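Local coordinates for protein denovo NTF2 (PDB 6W40) that has no natural function, being a de novo designed NTF2-like protein, probably made to carry one of many pocket shapes, at residues G22-F27 / R68-H73. Residues are numbered along the deposited sequence; the frame is centred on the assembly and turned at random.
Sequences GDWDAF and RNIRIH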
loop_
_atom_site.group_PDB
_atom_site.type_symbol
_atom_site.label_atom_id
_atom_site.label_comp_id
_atom_site.label_asym_id
_atom_site.label_seq_id
_atom_site.Cartn_x
_atom_site.Cartn_y
_atom_site.Cartn_z
ATOM N N GLY A 22 -1.969 -9.383 4.275
ATOM C CA GLY A 22 -2.263 -8.641 5.480
ATOM C C GLY A 22 -0.969 -8.232 6.144
ATOM O O GLY A 22 -0.693 -7.041 6.321
ATOM N N ASP A 23 -0.157 -9.232 6.488
ATOM C CA ASP A 23 1.122 -9.034 7.171
ATOM C C ASP A 23 0.964 -8.154 8.406
ATOM O O ASP A 23 1.891 -7.445 8.805
ATOM C CB ASP A 23 2.179 -8.457 6.228
ATOM C CG ASP A 23 3.586 -8.859 6.622
ATOM O OD1 ASP A 23 3.727 -9.697 7.539
ATOM O OD2 ASP A 23 4.550 -8.344 6.019
ATOM N N TRP A 24 -0.221 -8.189 9.017
ATOM C CA TRP A 24 -0.451 -7.474 10.262
ATOM C C TRP A 24 0.259 -8.124 11.440
ATOM O O TRP A 24 0.294 -7.533 12.526
ATOM C CB TRP A 24 -1.954 -7.369 10.532
ATOM C CG TRP A 24 -2.650 -6.444 9.581
ATOM C CD1 TRP A 24 -3.075 -6.734 8.316
ATOM C CD2 TRP A 24 -2.993 -5.073 9.814
ATOM N NE1 TRP A 24 -3.665 -5.630 7.750
ATOM C CE2 TRP A 24 -3.628 -4.597 8.649
ATOM C CE3 TRP A 24 -2.830 -4.203 10.896
ATOM C CZ2 TRP A 24 -4.098 -3.289 8.537
ATOM C CZ3 TRP A 24 -3.300 -2.906 10.783
ATOM C CH2 TRP A 24 -3.924 -2.461 9.612
ATOM N N ASP A 25 0.816 -9.323 11.255
ATOM C CA ASP A 25 1.732 -9.874 12.244
ATOM C C ASP A 25 3.015 -9.057 12.316
ATOM O O ASP A 25 3.652 -8.991 13.373
ATOM C CB ASP A 25 2.044 -11.334 11.912
ATOM C CG ASP A 25 0.795 -12.147 11.624
ATOM O OD1 ASP A 25 -0.319 -11.598 11.756
ATOM O OD2 ASP A 25 0.929 -13.335 11.261
ATOM N N ALA A 26 3.402 -8.427 11.207
ATOM C CA ALA A 26 4.580 -7.569 11.155
ATOM C C ALA A 26 4.332 -6.183 11.739
ATOM O O ALA A 26 5.210 -5.319 11.643
ATOM C CB ALA A 26 5.074 -7.446 9.710
ATOM N N PHE A 27 3.159 -5.950 12.334
ATOM C CA PHE A 27 2.891 -4.677 12.990
ATOM C C PHE A 27 3.812 -4.442 14.179
ATOM O O PHE A 27 4.061 -3.286 14.536
ATOM C CB PHE A 27 1.427 -4.619 13.435
ATOM C CG PHE A 27 1.030 -3.313 14.060
ATOM C CD1 PHE A 27 0.660 -2.240 13.269
ATOM C CD2 PHE A 27 1.017 -3.160 15.438
ATOM C CE1 PHE A 27 0.292 -1.034 13.836
ATOM C CE2 PHE A 27 0.650 -1.955 16.012
ATOM C CZ PHE A 27 0.287 -0.893 15.209
ATOM N N ARG A 68 -8.397 -10.135 6.858
ATOM C CA ARG A 68 -7.247 -10.492 6.038
ATOM C C ARG A 68 -6.521 -9.261 5.513
ATOM O O ARG A 68 -5.296 -9.169 5.624
ATOM C CB ARG A 68 -7.682 -11.383 4.870
ATOM C CG ARG A 68 -8.087 -12.786 5.279
ATOM C CD ARG A 68 -8.469 -13.615 4.066
ATOM N NE ARG A 68 -8.706 -15.012 4.413
ATOM C CZ ARG A 68 -9.085 -15.941 3.544
ATOM N NH1 ARG A 68 -9.273 -15.623 2.271
ATOM N NH2 ARG A 68 -9.279 -17.190 3.946
ATOM N N ASN A 69 -7.256 -8.309 4.946
ATOM C CA ASN A 69 -6.689 -7.045 4.496
ATOM C C ASN A 69 -7.797 -5.996 4.531
ATOM O O ASN A 69 -8.854 -6.207 5.132
ATOM C CB ASN A 69 -6.058 -7.199 3.105
ATOM C CG ASN A 69 -5.050 -6.106 2.795
ATOM O OD1 ASN A 69 -4.560 -5.425 3.696
ATOM N ND2 ASN A 69 -4.741 -5.933 1.516
ATOM N N ILE A 70 -7.556 -4.859 3.881
ATOM C CA ILE A 70 -8.487 -3.736 3.872
ATOM C C ILE A 70 -8.738 -3.346 2.421
ATOM O O ILE A 70 -7.835 -2.837 1.746
ATOM C CB ILE A 70 -7.955 -2.540 4.671
ATOM C CG1 ILE A 70 -7.685 -2.946 6.119
ATOM C CG2 ILE A 70 -8.939 -1.379 4.618
ATOM C CD1 ILE A 70 -6.969 -1.892 6.919
ATOM N N ARG A 71 -9.959 -3.583 1.943
ATOM C CA ARG A 71 -10.361 -3.128 0.616
ATOM C C ARG A 71 -10.424 -1.605 0.615
ATOM O O ARG A 71 -11.359 -1.015 1.163
ATOM C CB ARG A 71 -11.706 -3.735 0.229
ATOM C CG ARG A 71 -12.241 -3.247 -1.107
ATOM C CD ARG A 71 -11.311 -3.625 -2.248
ATOM N NE ARG A 71 -11.218 -5.072 -2.419
ATOM C CZ ARG A 71 -12.026 -5.784 -3.198
ATOM N NH1 ARG A 71 -12.992 -5.186 -3.881
ATOM N NH2 ARG A 71 -11.867 -7.098 -3.294
ATOM N N ILE A 72 -9.433 -0.972 -0.005
ATOM C CA ILE A 72 -9.233 0.466 0.123
ATOM C C ILE A 72 -10.137 1.206 -0.852
ATOM O O ILE A 72 -10.213 0.858 -2.037
ATOM C CB ILE A 72 -7.758 0.824 -0.111
ATOM C CG1 ILE A 72 -6.892 0.225 0.996
ATOM C CG2 ILE A 72 -7.578 2.330 -0.192
ATOM C CD1 ILE A 72 -5.419 0.417 0.780
ATOM N N HIS A 73 -10.821 2.237 -0.354
ATOM C CA HIS A 73 -11.624 3.130 -1.179
ATOM C C HIS A 73 -10.911 4.436 -1.501
ATOM O O HIS A 73 -10.976 4.905 -2.641
ATOM C CB HIS A 73 -12.958 3.439 -0.490
ATOM C CG HIS A 73 -13.800 2.230 -0.225
ATOM N ND1 HIS A 73 -14.950 2.277 0.534
ATOM C CD2 HIS A 73 -13.662 0.941 -0.617
ATOM C CE1 HIS A 73 -15.482 1.069 0.599
ATOM N NE2 HIS A 73 -14.720 0.240 -0.091
#
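Trp24 lays the benzene end of its indole against the tip of Ile70, CZ2 standing 3.6 Å from the CD1 methyl and CH2 4.1 Å from the same atom. The methyl arrives obliquely, and the two side chains cross at about a right angle. Ile70 reaches the ring because CG1 lies anti to its carbonyl carbon (chi1 -58°) and CD1 extends the chain in a trans step, carrying the methyl nearer than the direction of its CB would suggest. Trp24 starts from a CB that points toward the strand; its CG is also anti to the carbonyl carbon (chi1 -70°), which sends the ring across to residues 68-70. The pyrrole side meets polar atoms more loosely. Asn69 OD1 lies at the ring edge, near its plane, but 4.2 Å from NE1, too long for a hydrogen bond, and the amide is turned 64° from the indole. The other end of the amide, ND2, makes a weak hydrogen bond to Leu18 O at the end of helix 2-18. Backbones come closest at Gly22, whose CA sits 3.1 Å from Arg68 O. Arg68 and Asn69 form a classic beta bulge opposite Glu89 of strand 81-90, while the CB of Arg68 points away from the loop. Lys17 and Leu62 of helix 51-65 also touch Trp24, and Leu18 and Trp88 touch Ile70. The contact joins the loop between helix 2-18 and helix 27-30 to strand 67-72 in the mixed sheet of this NTF2-like fold. Across the two segments the chemistry is thus mainly apolar and steric: indole-methyl packing and a close glycine-carbonyl approach, rather than directional bonds between them, probably help to place the loop on the strand.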